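Local coordinates for protein involved in catabolism of external DNA (Legionella pneumophila subsp. pneumophila, PDB 2OO3) that probably methylates N6 of a specific adenine in 23S ribosomal RNA, using S-adenosyl-L-methionine as methyl donor, at residues F38-H43 against G161-D166. Residues are numbered along the deposited sequence; the frame is centred on the assembly and turned at random.
Sequences FYLETH and GLIFID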
# COMPACT_ATOMS: atom_id res chain seq x y z
N PHE A 38 5.50 1.02 15.34
CA PHE A 38 4.15 0.47 15.26
C PHE A 38 3.71 0.43 13.78
O PHE A 38 3.75 1.46 13.09
CB PHE A 38 3.20 1.40 16.04
CG PHE A 38 1.78 0.92 16.09
CD1 PHE A 38 1.48 -0.37 16.50
CD2 PHE A 38 0.74 1.78 15.77
CE1 PHE A 38 0.19 -0.82 16.58
CE2 PHE A 38 -0.60 1.32 15.84
CZ PHE A 38 -0.87 0.03 16.23
N TYR A 39 3.28 -0.74 13.32
CA TYR A 39 2.81 -0.86 11.95
C TYR A 39 1.33 -1.22 12.03
O TYR A 39 0.97 -2.26 12.57
CB TYR A 39 3.60 -1.93 11.19
CG TYR A 39 3.04 -2.21 9.82
CD1 TYR A 39 3.32 -1.35 8.73
CD2 TYR A 39 2.22 -3.32 9.59
CE1 TYR A 39 2.81 -1.60 7.47
CE2 TYR A 39 1.70 -3.59 8.29
CZ TYR A 39 2.00 -2.71 7.26
OH TYR A 39 1.52 -2.92 5.99
N LEU A 40 0.48 -0.35 11.51
CA LEU A 40 -0.98 -0.56 11.54
C LEU A 40 -1.58 -0.67 10.14
O LEU A 40 -1.42 0.26 9.31
CB LEU A 40 -1.65 0.60 12.33
CG LEU A 40 -3.18 0.70 12.28
CD1 LEU A 40 -3.80 -0.54 12.94
CD2 LEU A 40 -3.59 1.93 13.01
N GLU A 41 -2.27 -1.78 9.86
CA GLU A 41 -3.07 -1.90 8.66
C GLU A 41 -4.54 -1.88 8.98
O GLU A 41 -5.00 -2.66 9.81
CB GLU A 41 -2.77 -3.17 7.87
CG GLU A 41 -1.49 -3.13 7.07
CD GLU A 41 -1.28 -4.43 6.30
OE1 GLU A 41 -0.13 -4.82 6.00
OE2 GLU A 41 -2.30 -5.09 6.02
N THR A 42 -5.28 -1.01 8.30
CA THR A 42 -6.72 -0.87 8.53
C THR A 42 -7.53 -1.93 7.74
O THR A 42 -8.63 -2.31 8.14
CB THR A 42 -7.20 0.57 8.09
OG1 THR A 42 -6.65 0.85 6.79
CG2 THR A 42 -6.68 1.68 9.03
N HIS A 43 -7.01 -2.41 6.62
CA HIS A 43 -7.75 -3.35 5.76
C HIS A 43 -6.75 -4.44 5.32
O HIS A 43 -6.22 -4.38 4.18
CB HIS A 43 -8.29 -2.68 4.49
CG HIS A 43 -9.25 -1.54 4.70
ND1 HIS A 43 -8.84 -0.28 5.08
CD2 HIS A 43 -10.59 -1.46 4.52
CE1 HIS A 43 -9.89 0.52 5.15
NE2 HIS A 43 -10.97 -0.17 4.83
N GLY A 161 5.20 5.42 13.96
CA GLY A 161 4.17 4.59 13.32
C GLY A 161 4.13 4.71 11.81
O GLY A 161 4.31 5.81 11.27
N LEU A 162 3.89 3.57 11.15
CA LEU A 162 3.47 3.53 9.75
C LEU A 162 2.02 3.01 9.69
O LEU A 162 1.70 1.91 10.17
CB LEU A 162 4.42 2.66 8.94
CG LEU A 162 3.95 2.33 7.52
CD1 LEU A 162 3.65 3.61 6.72
CD2 LEU A 162 5.00 1.44 6.83
N ILE A 163 1.12 3.84 9.15
CA ILE A 163 -0.29 3.49 9.09
C ILE A 163 -0.60 3.31 7.60
O ILE A 163 -0.51 4.26 6.82
CB ILE A 163 -1.18 4.58 9.75
CG1 ILE A 163 -0.81 4.78 11.25
CG2 ILE A 163 -2.63 4.15 9.72
CD1 ILE A 163 0.16 5.98 11.51
N PHE A 164 -0.90 2.08 7.21
CA PHE A 164 -1.06 1.71 5.81
C PHE A 164 -2.51 1.38 5.60
O PHE A 164 -3.02 0.41 6.15
CB PHE A 164 -0.17 0.50 5.44
CG PHE A 164 -0.13 0.18 3.97
CD1 PHE A 164 0.59 1.00 3.06
CD2 PHE A 164 -0.78 -0.95 3.49
CE1 PHE A 164 0.62 0.68 1.68
CE2 PHE A 164 -0.76 -1.26 2.11
CZ PHE A 164 -0.06 -0.45 1.21
N ILE A 165 -3.18 2.22 4.80
CA ILE A 165 -4.63 2.18 4.62
C ILE A 165 -5.01 1.80 3.21
O ILE A 165 -4.77 2.57 2.27
CB ILE A 165 -5.22 3.57 4.99
CG1 ILE A 165 -4.80 3.93 6.43
CG2 ILE A 165 -6.73 3.54 4.87
CD1 ILE A 165 -4.94 5.38 6.81
N ASP A 166 -5.60 0.61 3.06
CA ASP A 166 -5.93 0.09 1.73
C ASP A 166 -7.42 -0.23 1.58
O ASP A 166 -7.79 -1.39 1.50
CB ASP A 166 -5.04 -1.13 1.44
CG ASP A 166 -5.18 -1.65 0.01
OD1 ASP A 166 -5.66 -0.90 -0.90
OD2 ASP A 166 -4.80 -2.83 -0.18
O HOH W 1 -4.66 -1.35 5.01
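Strands 38-41 and 161-165 run parallel, their axes 4.7 Å apart at the closest, with Leu-162 N hydrogen-bonded to Phe-38 O, Leu-40 N to Leu-162 O and Phe-164 N to Leu-40 O, before a weak fourth bond from Thr-42 N to Phe-164 O (3.4 Å). Where the strands end, a water takes over: it donates to Phe-164 O and accepts from His-43 N and Asp-166 N, bridging the two segments. On one face Tyr-39 lies alongside Leu-162, whose CD2 meets the ring edge 3.8 Å from Tyr-39 CD1. The tyrosine ring runs forward along the strand because its chi1 of 173° sets CG opposite the backbone N, which brings OH to 3.9 Å from Phe-164 CB and into a short 2.5 Å bond to the anti side of Glu-41 OE1. Ser-44 holds the other carboxylate oxygen, OE2. On the opposite face Leu-40 CD2 touches Ile-163 CG2, and both residues pack against Leu-150 of helix 146-153. Thr-42 OG1 reaches across to Ile-165 CG2 (3.3 Å) and shares a hydrogen bond with His-43 ND1. Asp-166, the predicted proton acceptor, is salt-bridged to Lys-19. Adjacent central strands with predicted cofactor-binding residues, His-43 and Asp-166, just beyond their C-terminal ends are characteristic of Rossmann-like methyltransferases.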